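Local coordinates for CT398 (Chlamydia trachomatis, PDB 4ILO), which is of unknown function but, with its long coiled-coil hairpin and C4-type zinc ribbon, may bind DNA or RNA, at residues 11-22 and 182-193. Residues are numbered along the deposited sequence; the frame is centred on the assembly and turned at random.
Sequences ILAIQELDIKMI and YERLLNNKKDRV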
# COMPACT_ATOMS: atom_id res chain seq x y z
N ILE A 11 -3.02 -25.18 -30.58
CA ILE A 11 -3.10 -24.98 -29.14
C ILE A 11 -1.72 -24.69 -28.57
O ILE A 11 -1.59 -23.93 -27.60
CB ILE A 11 -3.72 -26.20 -28.45
CG1 ILE A 11 -4.37 -25.80 -27.12
CG2 ILE A 11 -2.66 -27.26 -28.20
CD1 ILE A 11 -5.53 -24.87 -27.24
N LEU A 12 -0.67 -25.29 -29.12
CA LEU A 12 0.66 -24.96 -28.65
C LEU A 12 0.94 -23.48 -28.82
O LEU A 12 1.49 -22.83 -27.92
CB LEU A 12 1.71 -25.85 -29.34
CG LEU A 12 1.74 -27.27 -28.72
CD1 LEU A 12 2.57 -28.26 -29.52
CD2 LEU A 12 2.26 -27.23 -27.26
N ALA A 13 0.52 -22.90 -29.94
CA ALA A 13 0.81 -21.48 -30.18
C ALA A 13 -0.06 -20.59 -29.31
O ALA A 13 0.39 -19.52 -28.87
CB ALA A 13 0.62 -21.13 -31.66
N ILE A 14 -1.31 -21.00 -29.06
CA ILE A 14 -2.13 -20.27 -28.10
C ILE A 14 -1.52 -20.36 -26.71
O ILE A 14 -1.55 -19.39 -25.93
CB ILE A 14 -3.56 -20.83 -28.12
CG1 ILE A 14 -4.21 -20.45 -29.45
CG2 ILE A 14 -4.34 -20.37 -26.91
CD1 ILE A 14 -5.38 -21.25 -29.78
N GLN A 15 -0.96 -21.52 -26.38
CA GLN A 15 -0.38 -21.72 -25.06
C GLN A 15 0.79 -20.77 -24.83
O GLN A 15 0.98 -20.28 -23.71
CB GLN A 15 0.05 -23.17 -24.91
CG GLN A 15 0.50 -23.51 -23.55
CD GLN A 15 0.84 -24.95 -23.40
OE1 GLN A 15 0.26 -25.65 -22.58
NE2 GLN A 15 1.78 -25.42 -24.22
N GLU A 16 1.57 -20.47 -25.87
CA GLU A 16 2.68 -19.53 -25.68
C GLU A 16 2.17 -18.12 -25.39
O GLU A 16 2.76 -17.39 -24.56
CB GLU A 16 3.62 -19.55 -26.89
CG GLU A 16 4.39 -20.87 -27.02
CD GLU A 16 5.08 -21.27 -25.70
OE1 GLU A 16 5.94 -20.50 -25.20
OE2 GLU A 16 4.76 -22.37 -25.17
N LEU A 17 1.06 -17.72 -26.02
CA LEU A 17 0.45 -16.44 -25.71
C LEU A 17 -0.06 -16.41 -24.27
O LEU A 17 0.21 -15.47 -23.52
CB LEU A 17 -0.66 -16.12 -26.70
CG LEU A 17 -0.20 -16.05 -28.16
CD1 LEU A 17 -1.39 -15.88 -29.12
CD2 LEU A 17 0.86 -14.96 -28.37
N ASP A 18 -0.77 -17.47 -23.87
CA ASP A 18 -1.28 -17.53 -22.51
C ASP A 18 -0.16 -17.46 -21.46
O ASP A 18 -0.32 -16.81 -20.41
CB ASP A 18 -2.19 -18.74 -22.33
CG ASP A 18 -3.54 -18.53 -22.99
OD1 ASP A 18 -3.99 -17.36 -22.97
OD2 ASP A 18 -4.15 -19.49 -23.53
N ILE A 19 0.98 -18.12 -21.70
CA ILE A 19 2.06 -18.09 -20.72
C ILE A 19 2.57 -16.65 -20.54
O ILE A 19 2.73 -16.16 -19.41
CB ILE A 19 3.20 -19.04 -21.13
CG1 ILE A 19 2.72 -20.50 -21.10
CG2 ILE A 19 4.45 -18.80 -20.20
CD1 ILE A 19 2.19 -20.97 -19.79
N LYS A 20 2.83 -15.97 -21.65
CA LYS A 20 3.25 -14.58 -21.59
C LYS A 20 2.23 -13.74 -20.83
O LYS A 20 2.59 -12.95 -19.95
CB LYS A 20 3.44 -14.02 -22.99
CG LYS A 20 4.61 -14.63 -23.74
CD LYS A 20 4.91 -13.82 -24.98
CE LYS A 20 5.54 -14.66 -26.07
NZ LYS A 20 5.60 -13.89 -27.35
N MET A 21 0.94 -13.92 -21.15
CA MET A 21 -0.09 -13.11 -20.51
C MET A 21 -0.13 -13.37 -19.02
O MET A 21 -0.38 -12.44 -18.25
CB MET A 21 -1.46 -13.35 -21.15
CG MET A 21 -1.68 -12.48 -22.40
SD MET A 21 -3.42 -12.26 -22.89
CE MET A 21 -4.07 -13.92 -22.72
N ILE A 22 0.11 -14.61 -18.59
CA ILE A 22 0.18 -14.90 -17.16
C ILE A 22 1.37 -14.18 -16.55
O ILE A 22 1.28 -13.59 -15.47
CB ILE A 22 0.25 -16.41 -16.90
CG1 ILE A 22 -1.11 -17.05 -17.25
CG2 ILE A 22 0.62 -16.69 -15.40
CD1 ILE A 22 -1.15 -18.59 -17.25
N TYR A 182 -7.97 -27.64 -22.64
CA TYR A 182 -6.77 -26.84 -22.41
C TYR A 182 -7.04 -25.74 -21.40
O TYR A 182 -6.28 -25.56 -20.44
CB TYR A 182 -6.32 -26.20 -23.73
CG TYR A 182 -5.37 -25.04 -23.56
CD1 TYR A 182 -4.05 -25.25 -23.22
CD2 TYR A 182 -5.82 -23.74 -23.72
CE1 TYR A 182 -3.17 -24.16 -23.02
CE2 TYR A 182 -4.96 -22.65 -23.53
CZ TYR A 182 -3.64 -22.86 -23.19
OH TYR A 182 -2.79 -21.79 -23.01
N GLU A 183 -8.13 -25.02 -21.62
CA GLU A 183 -8.42 -23.82 -20.84
C GLU A 183 -8.70 -24.16 -19.38
O GLU A 183 -8.28 -23.43 -18.48
CB GLU A 183 -9.61 -23.11 -21.49
CG GLU A 183 -9.90 -21.75 -20.91
CD GLU A 183 -10.95 -20.99 -21.70
OE1 GLU A 183 -11.86 -21.65 -22.26
OE2 GLU A 183 -10.85 -19.73 -21.75
N ARG A 184 -9.41 -25.28 -19.11
CA ARG A 184 -9.66 -25.68 -17.73
C ARG A 184 -8.38 -26.16 -17.06
O ARG A 184 -8.07 -25.76 -15.92
CB ARG A 184 -10.76 -26.76 -17.70
CG ARG A 184 -12.12 -26.25 -18.27
CD ARG A 184 -13.26 -27.21 -17.97
NE ARG A 184 -14.59 -26.66 -18.29
CZ ARG A 184 -15.74 -27.19 -17.86
NH1 ARG A 184 -15.75 -28.28 -17.09
NH2 ARG A 184 -16.90 -26.63 -18.20
N LEU A 185 -7.56 -26.93 -17.78
CA LEU A 185 -6.24 -27.30 -17.28
C LEU A 185 -5.42 -26.06 -16.93
O LEU A 185 -4.80 -26.00 -15.86
CB LEU A 185 -5.50 -28.16 -18.33
CG LEU A 185 -5.96 -29.63 -18.45
CD1 LEU A 185 -5.17 -30.32 -19.51
CD2 LEU A 185 -5.83 -30.36 -17.05
N LEU A 186 -5.40 -25.07 -17.83
CA LEU A 186 -4.55 -23.89 -17.66
C LEU A 186 -4.99 -23.08 -16.46
O LEU A 186 -4.17 -22.62 -15.66
CB LEU A 186 -4.65 -23.01 -18.90
CG LEU A 186 -3.81 -21.73 -18.93
CD1 LEU A 186 -2.39 -22.08 -19.21
CD2 LEU A 186 -4.33 -20.72 -19.94
N ASN A 187 -6.30 -22.88 -16.33
CA ASN A 187 -6.82 -22.19 -15.16
C ASN A 187 -6.44 -22.92 -13.89
O ASN A 187 -6.19 -22.29 -12.86
CB ASN A 187 -8.33 -22.02 -15.32
CG ASN A 187 -8.68 -20.88 -16.25
OD1 ASN A 187 -7.94 -19.89 -16.34
ND2 ASN A 187 -9.80 -20.99 -16.96
N ASN A 188 -6.34 -24.24 -13.94
CA ASN A 188 -5.99 -25.02 -12.76
C ASN A 188 -4.49 -24.92 -12.43
O ASN A 188 -4.12 -24.69 -11.27
CB ASN A 188 -6.53 -26.45 -12.98
CG ASN A 188 -5.90 -27.50 -12.06
OD1 ASN A 188 -5.32 -27.19 -11.01
ND2 ASN A 188 -6.04 -28.79 -12.46
N LYS A 189 -3.60 -25.02 -13.42
CA LYS A 189 -2.16 -25.15 -13.18
C LYS A 189 -1.39 -23.87 -13.37
O LYS A 189 -0.31 -23.71 -12.78
CB LYS A 189 -1.56 -26.17 -14.16
CG LYS A 189 -2.32 -27.48 -14.32
CD LYS A 189 -2.12 -28.35 -13.11
CE LYS A 189 -2.42 -29.78 -13.47
NZ LYS A 189 -2.23 -30.60 -12.27
N LYS A 190 -1.85 -22.96 -14.23
CA LYS A 190 -1.18 -21.67 -14.44
C LYS A 190 0.20 -21.84 -15.06
O LYS A 190 1.10 -21.03 -14.83
CB LYS A 190 -1.13 -20.84 -13.14
CG LYS A 190 -2.24 -19.77 -13.01
CD LYS A 190 -3.55 -20.33 -12.47
CE LYS A 190 -4.67 -19.27 -12.42
NZ LYS A 190 -5.14 -18.82 -13.77
N ASP A 191 0.39 -22.86 -15.88
CA ASP A 191 1.64 -23.05 -16.62
C ASP A 191 1.32 -24.01 -17.77
O ASP A 191 0.15 -24.30 -18.05
CB ASP A 191 2.79 -23.48 -15.69
CG ASP A 191 2.61 -24.89 -15.11
OD1 ASP A 191 1.68 -25.60 -15.54
OD2 ASP A 191 3.39 -25.29 -14.23
N ARG A 192 2.35 -24.50 -18.46
CA ARG A 192 2.09 -25.24 -19.70
C ARG A 192 1.35 -26.52 -19.36
O ARG A 192 1.81 -27.32 -18.54
CB ARG A 192 3.37 -25.53 -20.47
CG ARG A 192 3.84 -24.28 -21.21
CD ARG A 192 5.17 -24.45 -22.01
NE ARG A 192 5.60 -23.15 -22.55
CZ ARG A 192 6.25 -22.20 -21.85
NH1 ARG A 192 6.61 -22.38 -20.58
NH2 ARG A 192 6.58 -21.07 -22.44
N VAL A 193 0.19 -26.70 -20.00
CA VAL A 193 -0.64 -27.86 -19.76
C VAL A 193 -0.74 -28.81 -20.98
O VAL A 193 -1.27 -29.94 -20.84
CB VAL A 193 -2.03 -27.42 -19.26
CG1 VAL A 193 -1.88 -26.69 -17.88
CG2 VAL A 193 -2.67 -26.49 -20.28
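Starting from the pair Ile11-Tyr182, helices 11-22 and 182-189 run side by side in the same sense, their axes 28° apart and 12.1 Å at closest approach; beyond Lys190 the chain runs back, setting Lys190, Asp191 and Arg192 beside Ile22, Ile19 and Gln15. The gap between the helices is wide, and Tyr182, a long, flat residue with a polar tip, suits it: its ring enters as a knob among Ile11, Ile14, Gln15 and Asp18. CG1 of Ile11 makes a CH-pi contact over one face of the Tyr182 ring, 4.2 Å from its centroid. Tyr182 OH donates a hydrogen bond to Asp18 OD2 (2.7 Å), which accepts with its anti lone pair; carboxylate and ring are nearly coplanar. Farther along, Leu186 CD2 packs on Asp18 CB, and Leu186 CD1 lies 4.2 Å from Ile22 CD1.

Lys190, with positive phi, ends the helix. Gln15, a long amide with CG anti to its backbone N (chi1 -173°), can bridge to the returning loop, where Gln15 OE1 accepts Val193 N (2.8 Å) at a bent 135° and also Val194 N. Arg192 offers two N-H groups side-on to both carboxylate oxygens of Glu16, NE to OE2 and NH2 to OE1, both 2.9 Å, in nearly coplanar groups. A bend at chi2 folds the glutamate toward the arginine, whose flat face lies on Ile19 CG1.

Ile14, which also touches Tyr182, and Leu17 pack on helix 90-171, the hairpin's second arm. Val193 pairs with Ile232 of the zinc-ribbon sheet, and Asp191 forms a salt bridge with Arg231, so the contact joins the base of the coiled coil to the zinc ribbon.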